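Local coordinates for mutual gliding-motility protein MglA (Myxococcus xanthus DK 1622, PDB 6H17) that binds and hydrolyses GTP as a small Ras-like GTPase, acting as an intracellular switch that coordinates both gliding systems and sets the direction and speed of movement, at residues V16-G21 and V99-D104; C23-N28 and Y77-Q82. All blocks are in the same frame, centred on the assembly; numbering follows the deposited sequence.

Contact 1 (V16-G21 and V99-D104)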
ATOM      1  N   VAL A  16      -1.526  -1.727   3.487  1.00 11.19           N
ATOM      2  CA  VAL A  16      -2.581  -1.261   2.587  1.00 10.94           C
ATOM      3  C   VAL A  16      -1.969  -0.356   1.517  1.00 11.01           C
ATOM      4  O   VAL A  16      -1.291   0.630   1.838  1.00 11.56           O
ATOM      5  CB  VAL A  16      -3.711  -0.538   3.346  1.00 11.93           C
ATOM      6  CG1 VAL A  16      -4.728   0.033   2.360  1.00 12.84           C
ATOM      7  CG2 VAL A  16      -4.374  -1.503   4.315  1.00 13.04           C
ATOM      8  N   TYR A  17      -2.241  -0.683   0.250  1.00 10.62           N
ATOM      9  CA  TYR A  17      -1.940   0.164  -0.901  1.00 10.53           C
ATOM     10  C   TYR A  17      -3.143   1.061  -1.153  1.00 10.42           C
ATOM     11  O   TYR A  17      -4.266   0.571  -1.376  1.00 11.75           O
ATOM     12  CB  TYR A  17      -1.627  -0.722  -2.110  1.00 10.35           C
ATOM     13  CG  TYR A  17      -0.220  -1.287  -2.116  1.00 10.94           C
ATOM     14  CD1 TYR A  17       0.707  -0.884  -3.047  1.00 11.30           C
ATOM     15  CD2 TYR A  17       0.181  -2.236  -1.177  1.00 12.42           C
ATOM     16  CE1 TYR A  17       1.991  -1.388  -3.061  1.00 12.10           C
ATOM     17  CE2 TYR A  17       1.460  -2.745  -1.192  1.00 11.31           C
ATOM     18  CZ  TYR A  17       2.361  -2.310  -2.128  1.00 11.74           C
ATOM     19  OH  TYR A  17       3.637  -2.830  -2.091  1.00 12.44           O
ATOM     20  N   TYR A  18      -2.900   2.363  -1.138  1.00 11.37           N
ATOM     21  CA  TYR A  18      -3.930   3.387  -1.220  1.00 11.10           C
ATOM     22  C   TYR A  18      -3.626   4.284  -2.405  1.00 11.95           C
ATOM     23  O   TYR A  18      -2.505   4.285  -2.918  1.00 13.69           O
ATOM     24  CB  TYR A  18      -3.897   4.228   0.064  1.00 12.47           C
ATOM     25  CG  TYR A  18      -5.207   4.751   0.596  1.00 12.26           C
ATOM     26  CD1 TYR A  18      -5.990   3.981   1.424  1.00 13.38           C
ATOM     27  CD2 TYR A  18      -5.625   6.032   0.313  1.00 12.66           C
ATOM     28  CE1 TYR A  18      -7.158   4.458   1.941  1.00 13.24           C
ATOM     29  CE2 TYR A  18      -6.811   6.535   0.822  1.00 13.52           C
ATOM     30  CZ  TYR A  18      -7.576   5.728   1.644  1.00 13.15           C
ATOM     31  OH  TYR A  18      -8.749   6.176   2.220  1.00 14.94           O
ATOM     32  N   GLY A  19      -4.609   5.065  -2.846  1.00 11.17           N
ATOM     33  CA  GLY A  19      -4.413   5.990  -3.939  1.00 11.30           C
ATOM     34  C   GLY A  19      -5.657   6.098  -4.789  1.00 11.14           C
ATOM     35  O   GLY A  19      -6.602   5.333  -4.631  1.00 12.67           O
ATOM     36  N   PRO A  20      -5.670   7.033  -5.724  1.00 11.74           N
ATOM     37  CA  PRO A  20      -6.908   7.351  -6.453  1.00 12.04           C
ATOM     38  C   PRO A  20      -7.278   6.266  -7.457  1.00 11.83           C
ATOM     39  O   PRO A  20      -6.539   5.316  -7.710  1.00 12.17           O
ATOM     40  CB  PRO A  20      -6.572   8.690  -7.119  1.00 12.63           C
ATOM     41  CG  PRO A  20      -5.103   8.647  -7.292  1.00 13.32           C
ATOM     42  CD  PRO A  20      -4.566   7.944  -6.069  1.00 11.57           C
ATOM     43  N   GLY A  21      -8.460   6.411  -8.044  1.00 12.52           N
ATOM     44  CA  GLY A  21      -8.908   5.440  -9.023  1.00 12.67           C
ATOM     45  C   GLY A  21      -7.894   5.215 -10.108  1.00 11.95           C
ATOM     46  O   GLY A  21      -7.276   6.163 -10.603  1.00 12.93           O
ATOM     47  N   VAL A  99       1.409   1.682   5.215  1.00 11.13           N
ATOM     48  CA  VAL A  99       0.688   2.146   4.036  1.00 11.73           C
ATOM     49  C   VAL A  99       1.656   2.490   2.917  1.00 11.51           C
ATOM     50  O   VAL A  99       2.722   3.074   3.144  1.00 12.11           O
ATOM     51  CB  VAL A  99      -0.184   3.373   4.363  1.00 12.84           C
ATOM     52  CG1 VAL A  99      -0.791   3.970   3.106  1.00 17.03           C
ATOM     53  CG2 VAL A  99      -1.281   3.008   5.339  1.00 15.82           C
ATOM     54  N   VAL A 100       1.276   2.128   1.697  1.00 11.41           N
ATOM     55  CA  VAL A 100       1.924   2.602   0.478  1.00 11.18           C
ATOM     56  C   VAL A 100       0.899   3.469  -0.220  1.00 11.35           C
ATOM     57  O   VAL A 100      -0.191   2.983  -0.564  1.00 12.63           O
ATOM     58  CB  VAL A 100       2.343   1.450  -0.443  1.00 10.95           C
ATOM     59  CG1 VAL A 100       2.894   2.009  -1.745  1.00 11.19           C
ATOM     60  CG2 VAL A 100       3.358   0.542   0.233  1.00 12.37           C
ATOM     61  N   PHE A 101       1.223   4.742  -0.439  1.00 10.83           N
ATOM     62  CA  PHE A 101       0.374   5.602  -1.254  1.00  9.99           C
ATOM     63  C   PHE A 101       0.892   5.562  -2.682  1.00 10.26           C
ATOM     64  O   PHE A 101       2.029   5.968  -2.937  1.00 11.89           O
ATOM     65  CB  PHE A 101       0.341   7.038  -0.747  1.00 12.43           C
ATOM     66  CG  PHE A 101      -0.630   7.891  -1.507  1.00 11.10           C
ATOM     67  CD1 PHE A 101      -0.243   8.628  -2.626  1.00 12.45           C
ATOM     68  CD2 PHE A 101      -1.958   7.918  -1.127  1.00 12.21           C
ATOM     69  CE1 PHE A 101      -1.163   9.398  -3.322  1.00 13.00           C
ATOM     70  CE2 PHE A 101      -2.885   8.673  -1.825  1.00 12.72           C
ATOM     71  CZ  PHE A 101      -2.488   9.425  -2.891  1.00 12.41           C
ATOM     72  N   VAL A 102       0.069   5.101  -3.612  1.00 10.54           N
ATOM     73  CA  VAL A 102       0.417   5.008  -5.019  1.00 10.46           C
ATOM     74  C   VAL A 102      -0.175   6.225  -5.711  1.00 11.45           C
ATOM     75  O   VAL A 102      -1.395   6.343  -5.850  1.00 12.05           O
ATOM     76  CB  VAL A 102      -0.093   3.708  -5.647  1.00 10.66           C
ATOM     77  CG1 VAL A 102       0.284   3.641  -7.119  1.00 11.32           C
ATOM     78  CG2 VAL A 102       0.436   2.483  -4.897  1.00 12.56           C
ATOM     79  N   ALA A 103       0.678   7.151  -6.136  1.00 11.24           N
ATOM     80  CA  ALA A 103       0.236   8.336  -6.858  1.00 11.27           C
ATOM     81  C   ALA A 103       0.329   8.090  -8.355  1.00 11.84           C
ATOM     82  O   ALA A 103       1.286   7.481  -8.848  1.00 11.86           O
ATOM     83  CB  ALA A 103       1.110   9.518  -6.470  1.00 12.48           C
ATOM     84  N   ASP A 104      -0.679   8.547  -9.080  1.00 11.59           N
ATOM     85  CA  ASP A 104      -0.652   8.508 -10.539  1.00 11.65           C
ATOM     86  C   ASP A 104       0.094   9.740 -11.035  1.00 12.16           C
ATOM     87  O   ASP A 104      -0.366  10.864 -10.834  1.00 12.74           O
ATOM     88  CB  ASP A 104      -2.089   8.487 -11.060  1.00 12.22           C
ATOM     89  CG  ASP A 104      -2.171   8.244 -12.561  1.00 12.74           C
ATOM     90  OD1 ASP A 104      -1.303   8.759 -13.306  1.00 12.49           O
ATOM     91  OD2 ASP A 104      -3.101   7.525 -13.004  1.00 13.80           O
TER
HETATM   92  O   HOH W   1      -5.260   7.700 -11.294  0.53 13.83           O
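Tyr17 lays one ring face against Val100, whose CB sits 3.9 Å from the ring centroid and 12° off the normal, the geometry of a CH-pi contact. From that CB the valine forks: CG1, anti to the backbone N (chi1 175°), rests on the CD1–CE1 side of the ring, while CG2 reaches CZ at 3.8 Å. Val102 comes instead to the ring edge, its CG2 3.9 Å from Tyr17 CD1. These side chains share the sheet face packed by helix 25-35. Strands 10-18 and 98-104 run parallel here in the central sheet of the Ras-like P-loop fold, as three inter-strand bonds attest: Val100 N to Val16 O, Tyr18 N to Val100 O at 2.8 Å, and Val102 N to Tyr18 O, the last nearly linear at 177°. On the other face, beneath helix 110-125, the Phe101 ring extends past Tyr18 to put CE2 3.7 Å from Gly19 CA and CZ 4.1 Å from Pro20 CD. The Tyr18 ring leads off from strand 98-104, and its OH is hydrogen-bonded to Asn119 and Asn123. Beyond the bridges the 19-21 loop leaves strand 98-104, and a water donates to Gly21 O (2.6 Å) and to Asp104 OD2, whose carboxylate also forms a salt bridge with Lys142.

Contact 2 (C23-N28 and Y77-Q82). With MG (magnesium ion), chain B; GSP (5'-guanosine-diphosphate-monothiophosphate), chain C.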
ATOM      1  N   CYS A  23      -4.910   4.158 -10.292  1.00 11.26           N
ATOM      2  CA  CYS A  23      -3.552   4.666 -10.141  1.00 11.49           C
ATOM      3  C   CYS A  23      -2.463   3.601 -10.218  1.00 10.57           C
ATOM      4  O   CYS A  23      -1.301   3.960 -10.436  1.00 11.48           O
ATOM      5  CB  CYS A  23      -3.415   5.449  -8.844  1.00 12.68           C
ATOM      6  SG  CYS A  23      -3.536   4.417  -7.357  1.00 12.17           S
ATOM      7  N   GLY A  24      -2.798   2.329 -10.034  1.00 10.83           N
ATOM      8  CA  GLY A  24      -1.837   1.248 -10.124  1.00 10.32           C
ATOM      9  C   GLY A  24      -1.701   0.351  -8.903  1.00 10.39           C
ATOM     10  O   GLY A  24      -0.715  -0.385  -8.806  1.00 10.40           O
ATOM     11  N   LYS A  25      -2.648   0.398  -7.957  1.00 10.46           N
ATOM     12  CA  LYS A  25      -2.554  -0.422  -6.746  1.00 10.13           C
ATOM     13  C   LYS A  25      -2.623  -1.913  -7.065  1.00 10.77           C
ATOM     14  O   LYS A  25      -1.738  -2.694  -6.671  1.00 11.10           O
ATOM     15  CB  LYS A  25      -3.683  -0.041  -5.781  1.00 10.52           C
ATOM     16  CG  LYS A  25      -3.646   1.424  -5.340  1.00 11.93           C
ATOM     17  CD  LYS A  25      -4.841   1.853  -4.492  1.00 13.43           C
ATOM     18  CE  LYS A  25      -6.169   1.790  -5.200  1.00 13.79           C
ATOM     19  NZ  LYS A  25      -6.353   2.795  -6.281  1.00 11.90           N
ATOM     20  N   THR A  26      -3.673  -2.332  -7.770  1.00 10.56           N
ATOM     21  CA  THR A  26      -3.820  -3.731  -8.150  1.00 10.92           C
ATOM     22  C   THR A  26      -2.614  -4.193  -8.956  1.00 11.61           C
ATOM     23  O   THR A  26      -2.104  -5.296  -8.742  1.00 11.52           O
ATOM     24  CB  THR A  26      -5.123  -3.906  -8.927  1.00 11.47           C
ATOM     25  OG1 THR A  26      -6.225  -3.628  -8.043  1.00 12.36           O
ATOM     26  CG2 THR A  26      -5.260  -5.332  -9.489  1.00 12.77           C
ATOM     27  N   THR A  27      -2.129  -3.344  -9.874  1.00 11.20           N
ATOM     28  CA  THR A  27      -0.995  -3.716 -10.723  1.00 10.52           C
ATOM     29  C   THR A  27       0.247  -3.982  -9.885  1.00 10.63           C
ATOM     30  O   THR A  27       1.009  -4.913 -10.179  1.00 11.47           O
ATOM     31  CB  THR A  27      -0.727  -2.588 -11.716  1.00 11.70           C
ATOM     32  OG1 THR A  27      -1.871  -2.383 -12.546  1.00 12.58           O
ATOM     33  CG2 THR A  27       0.439  -2.923 -12.646  1.00 12.98           C
ATOM     34  N   ASN A  28       0.470  -3.191  -8.830  1.00 11.17           N
ATOM     35  CA  ASN A  28       1.583  -3.465  -7.929  1.00 10.28           C
ATOM     36  C   ASN A  28       1.500  -4.889  -7.386  1.00 11.07           C
ATOM     37  O   ASN A  28       2.482  -5.640  -7.407  1.00 11.24           O
ATOM     38  CB  ASN A  28       1.600  -2.472  -6.755  1.00 11.28           C
ATOM     39  CG  ASN A  28       2.495  -1.258  -6.988  1.00 10.57           C
ATOM     40  OD1 ASN A  28       3.653  -1.258  -6.577  1.00 11.05           O
ATOM     41  ND2 ASN A  28       1.952  -0.213  -7.577  1.00 10.90           N
ATOM     42  N   TYR A  77      -3.098  -5.550   0.988  1.00 11.99           N
ATOM     43  CA  TYR A  77      -4.427  -5.222   0.505  1.00 11.20           C
ATOM     44  C   TYR A  77      -4.343  -4.013  -0.409  1.00 12.25           C
ATOM     45  O   TYR A  77      -3.505  -3.130  -0.204  1.00 13.20           O
ATOM     46  CB  TYR A  77      -5.360  -4.825   1.661  1.00 13.19           C
ATOM     47  CG  TYR A  77      -5.798  -5.955   2.582  1.00 13.34           C
ATOM     48  CD1 TYR A  77      -7.065  -6.489   2.459  1.00 17.87           C
ATOM     49  CD2 TYR A  77      -4.960  -6.474   3.557  1.00 14.72           C
ATOM     50  CE1 TYR A  77      -7.496  -7.504   3.292  1.00 22.18           C
ATOM     51  CE2 TYR A  77      -5.393  -7.515   4.406  1.00 15.18           C
ATOM     52  CZ  TYR A  77      -6.658  -7.998   4.244  1.00 18.41           C
ATOM     53  OH  TYR A  77      -7.106  -9.030   5.047  1.00 22.21           O
ATOM     54  N   THR A  78      -5.219  -3.966  -1.395  1.00 11.20           N
ATOM     55  CA  THR A  78      -5.528  -2.700  -2.053  1.00 11.76           C
ATOM     56  C   THR A  78      -6.913  -2.249  -1.627  1.00 11.63           C
ATOM     57  O   THR A  78      -7.628  -2.960  -0.914  1.00 13.13           O
ATOM     58  CB  THR A  78      -5.464  -2.817  -3.577  1.00 11.61           C
ATOM     59  OG1 THR A  78      -6.541  -3.638  -4.044  1.00 12.46           O
ATOM     60  CG2 THR A  78      -4.137  -3.369  -4.033  1.00 11.33           C
ATOM     61  N   VAL A  79      -7.276  -1.042  -2.055  1.00 11.41           N
ATOM     62  CA  VAL A  79      -8.600  -0.490  -1.801  1.00 12.95           C
ATOM     63  C   VAL A  79      -9.200  -0.061  -3.129  1.00 13.36           C
ATOM     64  O   VAL A  79      -8.468   0.130  -4.117  1.00 13.91           O
ATOM     65  CB  VAL A  79      -8.551   0.722  -0.841  1.00 12.37           C
ATOM     66  CG1 VAL A  79      -7.842   0.363   0.457  1.00 14.26           C
ATOM     67  CG2 VAL A  79      -7.908   1.930  -1.496  1.00 14.65           C
ATOM     68  N   PRO A  80     -10.513   0.166  -3.177  1.00 13.10           N
ATOM     69  CA  PRO A  80     -11.102   0.821  -4.354  1.00 12.64           C
ATOM     70  C   PRO A  80     -10.882   2.318  -4.241  1.00 12.91           C
ATOM     71  O   PRO A  80     -11.357   2.958  -3.296  1.00 14.26           O
ATOM     72  CB  PRO A  80     -12.584   0.439  -4.282  1.00 14.32           C
ATOM     73  CG  PRO A  80     -12.809  -0.035  -2.901  1.00 28.08           C
ATOM     74  CD  PRO A  80     -11.527  -0.339  -2.234  1.00 15.20           C
ATOM     75  N   GLY A  81     -10.128   2.877  -5.172  1.00 12.92           N
ATOM     76  CA  GLY A  81      -9.705   4.256  -5.077  1.00 13.09           C
ATOM     77  C   GLY A  81     -10.645   5.295  -5.600  1.00 12.88           C
ATOM     78  O   GLY A  81     -10.473   6.484  -5.302  1.00 14.26           O
ATOM     79  N   GLN A  82     -11.654   4.918  -6.380  1.00 13.80           N
ATOM     80  CA  GLN A  82     -12.570   5.922  -6.905  1.00 14.33           C
ATOM     81  C   GLN A  82     -13.306   6.604  -5.753  1.00 14.32           C
ATOM     82  O   GLN A  82     -13.665   5.965  -4.759  1.00 14.30           O
ATOM     83  CB  GLN A  82     -13.558   5.275  -7.867  1.00 15.92           C
ATOM     84  CG  GLN A  82     -12.952   4.794  -9.182  1.00 17.91           C
ATOM     85  CD  GLN A  82     -13.946   4.004  -9.998  1.00 32.64           C
ATOM     86  OE1 GLN A  82     -14.059   2.789  -9.852  1.00 39.04           O
ATOM     87  NE2 GLN A  82     -14.688   4.693 -10.850  1.00 46.51           N
TER
HETATM   88 MG    MG B 301      -7.694  -2.122  -8.167  1.00 12.47          MG
HETATM   89  PG  GSP C 302      -8.901   0.942  -8.545  1.00 12.13           P
HETATM   90  O3B GSP C 302      -7.521   1.075  -9.448  1.00 11.42           O
HETATM   91  S1G GSP C 302     -10.270   1.672  -9.599  1.00 14.65           S
HETATM   92  O2G GSP C 302      -9.033  -0.559  -8.215  1.00 14.69           O
HETATM   93  O3G GSP C 302      -8.620   1.730  -7.262  1.00 13.52           O
HETATM   94  PB  GSP C 302      -6.054   0.515  -9.236  1.00 11.11           P
HETATM   95  O1B GSP C 302      -5.226   1.502  -8.502  1.00 10.39           O
HETATM   96  O2B GSP C 302      -6.090  -0.855  -8.673  1.00 11.13           O
HETATM   97  PA  GSP C 302      -4.950  -0.715 -11.613  1.00 12.17           P
HETATM   98  O1A GSP C 302      -3.763  -1.263 -10.974  1.00 12.44           O
HETATM   99  O2A GSP C 302      -6.036  -1.637 -11.961  1.00 14.33           O
HETATM  100  O3A GSP C 302      -5.531   0.495 -10.760  1.00 11.27           O
HETATM  101  O5' GSP C 302      -4.431   0.082 -12.895  1.00 12.22           O
HETATM  102  C5' GSP C 302      -5.344   0.798 -13.712  1.00 13.11           C
HETATM  103  C4' GSP C 302      -4.811   0.901 -15.135  1.00 14.77           C
HETATM  104  O4' GSP C 302      -3.570   1.634 -15.133  1.00 14.17           O
HETATM  105  C3' GSP C 302      -4.511  -0.451 -15.729  1.00 14.90           C
HETATM  106  O3' GSP C 302      -4.865  -0.454 -17.103  1.00 23.55           O
HETATM  107  C2' GSP C 302      -2.999  -0.626 -15.595  1.00 15.24           C
HETATM  108  O2' GSP C 302      -2.400  -1.458 -16.545  1.00 16.83           O
HETATM  109  C1' GSP C 302      -2.560   0.839 -15.733  1.00 12.82           C
HETATM  110  N9  GSP C 302      -1.276   1.141 -15.114  1.00 12.11           N
HETATM  111  C8  GSP C 302      -0.924   0.853 -13.832  1.00 11.63           C
HETATM  112  N7  GSP C 302       0.337   1.274 -13.604  1.00 11.28           N
HETATM  113  C5  GSP C 302       0.786   1.839 -14.770  1.00 10.46           C
HETATM  114  C6  GSP C 302       1.999   2.420 -15.133  1.00 11.70           C
HETATM  115  O6  GSP C 302       2.991   2.560 -14.379  1.00 11.84           O
HETATM  116  N1  GSP C 302       2.088   2.864 -16.416  1.00 10.71           N
HETATM  117  C2  GSP C 302       1.052   2.774 -17.310  1.00 11.78           C
HETATM  118  N2  GSP C 302       1.220   3.247 -18.533  1.00 12.55           N
HETATM  119  N3  GSP C 302      -0.132   2.208 -16.982  1.00 11.81           N
HETATM  120  C4  GSP C 302      -0.222   1.753 -15.719  1.00 11.48           C
HETATM  121  O   HOH W   2      -7.461  -1.707  -6.092  1.00 13.38           O
HETATM  122  O   HOH W   3      -9.104  -3.532  -7.736  1.00 15.28           O
HETATM  123  O   HOH W   4      -7.919  -2.573 -10.182  1.00 14.14           O
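Lys25 leaves helix 25-35 with CG anti to its carbonyl carbon (chi1 -60°), then bends at chi3 and chi4 (-64° and -69°), which curls the chain along Val79 and brings NZ back over the phosphates. Its CE lies 3.0 Å from Val79 O, and NZ donates to GSP O3G at 2.7 Å and to O1B at 2.8 Å, spanning the gamma thiophosphate and the beta phosphate; Gly19 O takes a further bond from this amine. Thr78 turns its CG2 toward the helix start, 3.6 Å from Lys25 O. No direct hydrogen bond joins the two segments, so apart from this packing they meet through nucleotide and metal. From one side come the P-loop amides of Gly24, Lys25 (both to O1B) and Thr26 (to O2B), joined by Thr27 of the helix, which binds O1A through N and OG1. From the other, Gly81 N donates to O3G at 2.8 Å, consistent with the switch II glycine of Ras-like GTPases in the GTP state. Six oxygens surround the magnesium ion: Thr26 OG1 at 2.1 Å, O2G, O2B and three waters. One of these waters donates to Thr78 OG1 and to Val79 O (2.9 Å), linking 77-82 to the metal in the second shell, while Asp58 is hydrogen-bonded to the hydroxyls of Thr26 and Thr78. With Lys25 NZ and Gly81 N converging on O3G, and magnesium on O2G, the gamma thiophosphate is gripped from several directions; lysine and metal would probably draw negative charge from its oxygens, and the Gly81 bond would probably make the 77-82 conformation sensitive to a gamma phosphate, as in other Ras-like GTPases.

From the N terminus, strand 10-18 runs into the loop at 19-21 and then helix 25-35, so the first segments of contacts 1 and 2 are almost continuous. The chain next forms strands 45-49, 52-62 and 71-78, and contact 2 closes a 48-residue loop when 77-82 arrives beside the helix start. After helix 86-93, strand 98-104 closes contact 1 over 77 intervening residues, so contact 2 is nested within it. Strand 10-18 lies between 71-78 and 98-104 in the sheet: Tyr17 N probably bonds to Tyr77 O (2.8 Å). Contact 1 thus joins sheet strands, whereas contact 2 ties the segment 77-82, which continues strand 71-78, to the start of helix 25-35.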